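Local coordinates for 2-dehydropantoate 2-reductase (Geobacter metallireducens, PDB 3HN2), which probably catalyses the NADPH-dependent reduction of ketopantoate (2-dehydropantoate) to pantoate, a step in pantothenate biosynthesis, at residues K45-I49 / N50-T54; R154-G157 / R158-L162; V212-K215 / L216-I220. All coordinates share one frame; numbering follows the deposited sequence.

Interaction 1: residues K45-I49 / N50-T54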
loop_
_atom_site.group_PDB
_atom_site.type_symbol
_atom_site.label_atom_id
_atom_site.label_comp_id
_atom_site.label_asym_id
_atom_site.label_seq_id
_atom_site.Cartn_x
_atom_site.Cartn_y
_atom_site.Cartn_z
ATOM N N LYS A 45 -14.918 22.372 1.372
ATOM C CA LYS A 45 -14.867 21.497 0.209
ATOM C C LYS A 45 -13.979 20.300 0.507
ATOM O O LYS A 45 -12.835 20.460 0.934
ATOM C CB LYS A 45 -14.317 22.245 -1.010
ATOM C CG LYS A 45 -15.050 23.529 -1.365
ATOM C CD LYS A 45 -14.801 23.898 -2.818
ATOM C CE LYS A 45 -15.815 24.913 -3.315
ATOM N NZ LYS A 45 -15.778 25.044 -4.797
ATOM N N VAL A 46 -14.508 19.099 0.289
ATOM C CA VAL A 46 -13.721 17.881 0.454
ATOM C C VAL A 46 -13.384 17.303 -0.911
ATOM O O VAL A 46 -14.271 16.962 -1.691
ATOM C CB VAL A 46 -14.443 16.820 1.325
ATOM C CG1 VAL A 46 -13.639 15.527 1.394
ATOM C CG2 VAL A 46 -14.672 17.352 2.723
ATOM N N PHE A 47 -12.091 17.218 -1.195
ATOM C CA PHE A 47 -11.612 16.578 -2.407
ATOM C C PHE A 47 -11.096 15.194 -2.042
ATOM O O PHE A 47 -10.256 15.052 -1.159
ATOM C CB PHE A 47 -10.529 17.426 -3.081
ATOM C CG PHE A 47 -10.959 18.840 -3.359
ATOM C CD1 PHE A 47 -10.534 19.882 -2.542
ATOM C CD2 PHE A 47 -11.804 19.129 -4.426
ATOM C CE1 PHE A 47 -10.938 21.193 -2.791
ATOM C CE2 PHE A 47 -12.212 20.436 -4.683
ATOM C CZ PHE A 47 -11.778 21.468 -3.864
ATOM N N SER A 48 -11.633 14.176 -2.705
ATOM C CA SER A 48 -11.250 12.797 -2.430
ATOM C C SER A 48 -10.840 12.060 -3.693
ATOM O O SER A 48 -11.094 12.511 -4.810
ATOM C CB SER A 48 -12.401 12.040 -1.761
ATOM O OG SER A 48 -12.587 12.457 -0.425
ATOM N N ILE A 49 -10.202 10.914 -3.494
ATOM C CA ILE A 49 -9.985 9.953 -4.561
ATOM C C ILE A 49 -11.300 9.221 -4.843
ATOM O O ILE A 49 -11.510 8.693 -5.939
ATOM C CB ILE A 49 -8.881 8.950 -4.188
ATOM C CG1 ILE A 49 -9.034 8.500 -2.729
ATOM C CG2 ILE A 49 -7.508 9.577 -4.410
ATOM C CD1 ILE A 49 -8.491 7.124 -2.446
ATOM N N ASN A 50 -12.180 9.211 -3.842
ATOM C CA ASN A 50 -13.498 8.597 -3.931
ATOM C C ASN A 50 -14.577 9.596 -4.360
ATOM O O ASN A 50 -15.719 9.519 -3.901
ATOM C CB ASN A 50 -13.876 7.980 -2.579
ATOM C CG ASN A 50 -12.879 6.941 -2.103
ATOM O OD1 ASN A 50 -12.136 6.360 -2.895
ATOM N ND2 ASN A 50 -12.865 6.696 -0.797
ATOM N N GLY A 51 -14.211 10.531 -5.236
ATOM C CA GLY A 51 -15.134 11.564 -5.710
ATOM C C GLY A 51 -15.299 12.711 -4.727
ATOM O O GLY A 51 -15.527 12.494 -3.534
ATOM N N ASP A 52 -15.191 13.936 -5.239
ATOM C CA ASP A 52 -15.249 15.143 -4.412
ATOM C C ASP A 52 -16.679 15.490 -4.001
ATOM O O ASP A 52 -17.632 15.168 -4.714
ATOM C CB ASP A 52 -14.621 16.336 -5.153
ATOM C CG ASP A 52 -13.224 16.039 -5.695
ATOM O OD1 ASP A 52 -12.757 16.795 -6.571
ATOM O OD2 ASP A 52 -12.589 15.056 -5.257
ATOM N N PHE A 53 -16.821 16.134 -2.844
ATOM C CA PHE A 53 -18.106 16.698 -2.425
ATOM C C PHE A 53 -17.934 18.002 -1.644
ATOM O O PHE A 53 -16.859 18.286 -1.117
ATOM C CB PHE A 53 -18.971 15.672 -1.664
ATOM C CG PHE A 53 -18.577 15.462 -0.224
ATOM C CD1 PHE A 53 -17.547 14.592 0.113
ATOM C CD2 PHE A 53 -19.268 16.107 0.802
ATOM C CE1 PHE A 53 -17.197 14.385 1.448
ATOM C CE2 PHE A 53 -18.917 15.910 2.132
ATOM C CZ PHE A 53 -17.879 15.045 2.454
ATOM N N THR A 54 -18.998 18.794 -1.584
ATOM C CA THR A 54 -18.946 20.110 -0.958
ATOM C C THR A 54 -20.127 20.312 -0.013
ATOM O O THR A 54 -21.280 20.101 -0.393
ATOM C CB THR A 54 -18.939 21.239 -2.019
ATOM O OG1 THR A 54 -19.990 21.013 -2.965
ATOM C CG2 THR A 54 -17.613 21.284 -2.764
#
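The F53 ring carries V46 over one of its faces, while the F47 ring is met at its edge, in plane, by OD1 of D52. Both contacts belong to a beta hairpin in which strand 44-48 turns back through the loop leading to D52 and into strand 53-55. The V46 CB lies 4.1 Å from the centroid of the F53 ring and 28° off its normal, a CH-pi contact, and CG1 and CG2 of V46 reach the same ring around CE1 and CZ. With chi1 at 79°, CG of F53 stands between its own backbone N and carbonyl carbon, which lays the ring alongside V46. The two residues form an antiparallel hydrogen-bonded pair: V46 N gives a bond of 2.9 Å to F53 O, and F53 N returns one to V46 O. Their side chains face helix 14-23, where both touch A19 and R23 makes a cation-pi contact with F53. On the other face, the methyl CG2 of T54 lies 3.7 Å from CG of K45 and follows its extended chain. F47 also meets H139, on strand 137-140 along the other edge of strand 44-48. In the turn, OD1 of N50 accepts a hydrogen bond from ND2 of N205 of the second subunit, bringing the hairpin end into the dimer contact. The D52 carboxylate stands nearly perpendicular to the F47 ring, and its two oxygens have different neighbours. OD1 lies at the ring edge, 3.3 Å from F47 CD2. OD2 of D52 instead accepts the N-H of S48, whose N is 2.9 Å away and 36° above the carboxylate plane.

Interaction 2: residues R154-G157 / R158-L162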
loop_
_atom_site.group_PDB
_atom_site.type_symbol
_atom_site.label_atom_id
_atom_site.label_comp_id
_atom_site.label_asym_id
_atom_site.label_seq_id
_atom_site.Cartn_x
_atom_site.Cartn_y
_atom_site.Cartn_z
ATOM N N ARG A 154 -15.393 -1.918 29.290
ATOM C CA ARG A 154 -16.769 -2.336 29.592
ATOM C C ARG A 154 -17.796 -2.201 28.459
ATOM O O ARG A 154 -18.373 -1.137 28.215
ATOM C CB ARG A 154 -17.277 -1.745 30.914
ATOM C CG ARG A 154 -16.687 -2.429 32.150
ATOM C CD ARG A 154 -16.813 -3.957 32.080
ATOM N NE ARG A 154 -18.013 -4.451 32.750
ATOM C CZ ARG A 154 -18.026 -4.975 33.973
ATOM N NH1 ARG A 154 -16.899 -5.084 34.668
ATOM N NH2 ARG A 154 -19.167 -5.397 34.504
ATOM N N ASP A 155 -18.123 -3.183 27.660
ATOM C CA ASP A 155 -19.312 -3.311 26.803
ATOM C C ASP A 155 -19.011 -3.365 25.295
ATOM O O ASP A 155 -17.851 -3.326 24.887
ATOM C CB ASP A 155 -20.311 -2.191 27.101
ATOM C CG ASP A 155 -21.008 -2.372 28.435
ATOM O OD1 ASP A 155 -20.904 -3.472 29.017
ATOM O OD2 ASP A 155 -21.660 -1.415 28.901
ATOM N N THR A 156 -19.954 -3.562 24.537
ATOM C CA THR A 156 -19.800 -3.721 23.096
ATOM C C THR A 156 -20.747 -2.813 22.327
ATOM O O THR A 156 -20.339 -2.204 21.339
ATOM C CB THR A 156 -20.026 -5.213 22.656
ATOM O OG1 THR A 156 -21.436 -5.416 22.312
ATOM C CG2 THR A 156 -19.570 -6.237 23.720
ATOM N N GLY A 157 -22.003 -2.752 22.785
ATOM C CA GLY A 157 -23.025 -1.861 22.234
ATOM C C GLY A 157 -22.468 -0.485 21.954
ATOM O O GLY A 157 -22.499 -0.036 20.817
ATOM N N ARG A 158 -21.914 0.147 22.989
ATOM C CA ARG A 158 -21.214 1.433 22.886
ATOM C C ARG A 158 -20.191 1.491 21.740
ATOM O O ARG A 158 -20.197 2.433 20.949
ATOM C CB ARG A 158 -20.569 1.780 24.241
ATOM C CG ARG A 158 -19.234 2.522 24.190
ATOM C CD ARG A 158 -18.738 2.835 25.587
ATOM N NE ARG A 158 -17.278 2.864 25.689
ATOM C CZ ARG A 158 -16.615 3.535 26.627
ATOM N NH1 ARG A 158 -15.291 3.517 26.670
ATOM N NH2 ARG A 158 -17.279 4.243 27.527
ATOM N N ILE A 159 -19.347 0.467 21.641
ATOM C CA ILE A 159 -18.282 0.427 20.647
ATOM C C ILE A 159 -18.822 0.021 19.270
ATOM O O ILE A 159 -18.358 0.521 18.243
ATOM C CB ILE A 159 -17.106 -0.482 21.121
ATOM C CG1 ILE A 159 -16.493 0.076 22.408
ATOM C CG2 ILE A 159 -16.011 -0.613 20.065
ATOM C CD1 ILE A 159 -16.051 1.530 22.305
ATOM N N GLU A 160 -19.820 -0.861 19.258
ATOM C CA GLU A 160 -20.441 -1.292 18.006
ATOM C C GLU A 160 -21.381 -0.244 17.424
ATOM O O GLU A 160 -21.499 -0.150 16.207
ATOM C CB GLU A 160 -21.155 -2.640 18.158
ATOM C CG GLU A 160 -20.225 -3.839 18.398
ATOM C CD GLU A 160 -19.322 -4.177 17.205
ATOM O OE1 GLU A 160 -19.705 -3.908 16.044
ATOM O OE2 GLU A 160 -18.223 -4.729 17.434
ATOM N N GLU A 161 -22.044 0.534 18.286
ATOM C CA GLU A 161 -22.890 1.656 17.847
ATOM C C GLU A 161 -22.075 2.746 17.164
ATOM O O GLU A 161 -22.536 3.343 16.194
ATOM C CB GLU A 161 -23.684 2.265 19.011
ATOM C CG GLU A 161 -24.994 1.548 19.343
ATOM C CD GLU A 161 -25.612 1.992 20.674
ATOM O OE1 GLU A 161 -24.956 2.726 21.449
ATOM O OE2 GLU A 161 -26.768 1.599 20.948
ATOM N N LEU A 162 -20.873 3.007 17.680
ATOM C CA LEU A 162 -19.946 3.950 17.053
ATOM C C LEU A 162 -19.371 3.400 15.742
ATOM O O LEU A 162 -19.260 4.130 14.757
ATOM C CB LEU A 162 -18.814 4.324 18.017
ATOM C CG LEU A 162 -19.133 5.281 19.168
ATOM C CD1 LEU A 162 -17.922 5.442 20.076
ATOM C CD2 LEU A 162 -19.593 6.637 18.651
#
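The contact between R154-G157 and R158-L162 is a local one at the start of a helix, where the loop after strand 142-150 runs into helix 157-168 at the protein surface. T156 occupies the N-cap position, yet its side chain makes no capping bond, and the link to the first turn is carried by backbone carbonyls. E160 N bonds to T156 O and E161 N to G157 O, each a regular i to i+4 bond of the first turn. Aliphatic parts of the two glutamates lean on the same oxygens. CB of E160 is 3.3 Å from T156 O, with its CG close behind, and CB of E161 is 3.2 Å from G157 O. The E160 chain then bends at chi2 (-67°), so its carboxylate turns away from T156 and makes a long, weak ion pair with R167. R158 sends its guanidinium elsewhere, NH2 bonding to the carbonyl O of E119. I159 sets CB 3.7 Å from T156 O and turns its end inward to I122 and T175, on strands 121-129 and 173-175 of the large sheet. The negative side chains of E160 and E161 in the first turn would probably interact favourably with the helix dipole, whose positive end lies here.

Interaction 3: residues V212-K215 / L216-I220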
loop_
_atom_site.group_PDB
_atom_site.type_symbol
_atom_site.label_atom_id
_atom_site.label_comp_id
_atom_site.label_asym_id
_atom_site.label_seq_id
_atom_site.Cartn_x
_atom_site.Cartn_y
_atom_site.Cartn_z
ATOM N N VAL A 212 20.512 -1.026 3.230
ATOM C CA VAL A 212 20.886 -0.837 4.637
ATOM C C VAL A 212 19.899 0.036 5.414
ATOM O O VAL A 212 19.804 -0.061 6.642
ATOM C CB VAL A 212 22.335 -0.309 4.820
ATOM C CG1 VAL A 212 23.334 -1.462 4.754
ATOM C CG2 VAL A 212 22.665 0.778 3.810
ATOM N N SER A 213 19.167 0.876 4.685
ATOM C CA SER A 213 18.104 1.696 5.259
ATOM C C SER A 213 16.859 0.874 5.577
ATOM O O SER A 213 16.137 1.183 6.529
ATOM C CB SER A 213 17.749 2.839 4.319
ATOM O OG SER A 213 18.913 3.548 3.946
ATOM N N ARG A 214 16.609 -0.164 4.777
ATOM C CA ARG A 214 15.548 -1.129 5.081
ATOM C C ARG A 214 15.906 -1.901 6.345
ATOM O O ARG A 214 15.039 -2.167 7.177
ATOM C CB ARG A 214 15.335 -2.107 3.924
ATOM C CG ARG A 214 14.877 -1.475 2.625
ATOM C CD ARG A 214 14.674 -2.533 1.537
ATOM N NE ARG A 214 13.441 -3.287 1.750
ATOM C CZ ARG A 214 12.255 -2.958 1.244
ATOM N NH1 ARG A 214 11.194 -3.708 1.512
ATOM N NH2 ARG A 214 12.121 -1.882 0.476
ATOM N N LYS A 215 17.190 -2.246 6.476
ATOM C CA LYS A 215 17.740 -2.909 7.664
ATOM C C LYS A 215 17.614 -2.021 8.908
ATOM O O LYS A 215 17.352 -2.516 10.012
ATOM C CB LYS A 215 19.200 -3.298 7.411
ATOM C CG LYS A 215 19.900 -4.058 8.536
ATOM C CD LYS A 215 21.287 -4.503 8.084
ATOM C CE LYS A 215 22.016 -5.308 9.147
ATOM N NZ LYS A 215 22.810 -4.441 10.059
ATOM N N LEU A 216 17.781 -0.713 8.710
ATOM C CA LEU A 216 17.573 0.280 9.755
ATOM C C LEU A 216 16.110 0.296 10.203
ATOM O O LEU A 216 15.834 0.205 11.390
ATOM C CB LEU A 216 17.947 1.666 9.245
ATOM C CG LEU A 216 18.566 2.726 10.161
ATOM C CD1 LEU A 216 18.042 4.076 9.706
ATOM C CD2 LEU A 216 18.316 2.534 11.661
ATOM N N VAL A 217 15.200 0.420 9.232
ATOM C CA VAL A 217 13.766 0.404 9.467
ATOM C C VAL A 217 13.367 -0.862 10.211
ATOM O O VAL A 217 12.648 -0.786 11.205
ATOM C CB VAL A 217 12.967 0.578 8.149
ATOM C CG1 VAL A 217 11.487 0.312 8.351
ATOM C CG2 VAL A 217 13.133 1.979 7.637
ATOM N N ARG A 218 13.882 -2.008 9.761
ATOM C CA ARG A 218 13.708 -3.283 10.468
ATOM C C ARG A 218 14.081 -3.188 11.945
ATOM O O ARG A 218 13.319 -3.626 12.796
ATOM C CB ARG A 218 14.537 -4.390 9.817
ATOM C CG ARG A 218 13.907 -5.015 8.594
ATOM C CD ARG A 218 14.885 -5.954 7.928
ATOM N NE ARG A 218 14.614 -6.097 6.500
ATOM C CZ ARG A 218 15.554 -6.231 5.567
ATOM N NH1 ARG A 218 15.207 -6.354 4.293
ATOM N NH2 ARG A 218 16.841 -6.231 5.901
ATOM N N GLY A 219 15.252 -2.610 12.225
ATOM C CA GLY A 219 15.781 -2.497 13.577
ATOM C C GLY A 219 14.962 -1.570 14.452
ATOM O O GLY A 219 14.663 -1.902 15.608
ATOM N N ILE A 220 14.598 -0.413 13.897
ATOM C CA ILE A 220 13.721 0.540 14.571
ATOM C C ILE A 220 12.403 -0.145 14.932
ATOM O O ILE A 220 11.950 -0.076 16.082
ATOM C CB ILE A 220 13.465 1.794 13.699
ATOM C CG1 ILE A 220 14.734 2.636 13.592
ATOM C CG2 ILE A 220 12.335 2.652 14.280
ATOM C CD1 ILE A 220 14.723 3.617 12.420
#
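K215, R218 and L216 bear most of this contact between successive turns of one helix; K215 and L216 take part mainly through their CB, R218 along most of its length. R218 reaches back along the helix surface. Its CB is 3.4 Å from K215 O, and its CG is equally near R214 O. With CG anti to the carbonyl carbon (chi1 -81°) and the chain extended from CG to NE, the guanidinium passes over the preceding turn, where R214 O and K215 N lie over one of its faces. NH2 of R218 comes to 3.9 Å from K215 CA. K215 starts out the other way: its CG is anti to the backbone N (chi1 -177°), the chain runs straight outward, and it bends only at chi4. Across the turn, CB of K215 lies 4.1 Å from NH2 of R218.

The two segments are consecutive pieces of helix 211-229 in the all-helical C-terminal part of the ketopantoate reductase fold, and the regular i to i+4 ladder binds them: L216 N to V212 O, V217 N to S213 O, R218 N to R214 O and G219 N to K215 O. Within it L216 sets its CB 3.3 Å from S213 O and carries the rest of its side chain away, to R291 of helix 290-302. V217 is buried, with CG2 3.3 Å from S213 O, and touches helices 179-200 and 241-249. NH1 of R218 comes to 4.4 Å from NE of R214, near the edge of the R214 guanidinium; the two charges are alike. NH2 of R214 is bonded to L208 O, and the R214 side chain also packs on D172 of the second subunit.

How the interactions relate
From the N terminus, the chain first makes interaction 1, the hairpin at 45-54 in the N-terminal region, then interaction 2 at 154-162, and finally interaction 3 at 212-220. The three follow in series, with no nesting or crossing. Interaction 1 closes a tight turn between two strands of the small sheet, interaction 2 ties a loop to the helix that leads on to strand 173-175 of the large sheet, and interaction 3 joins consecutive turns of helix 211-229 in the C-terminal, helical part of the protein. They touch nowhere: nearest atoms are about 17 Å apart between interactions 1 and 2, and about 28 Å between 2 and 3. Interactions 1 and 3 each reach the second subunit.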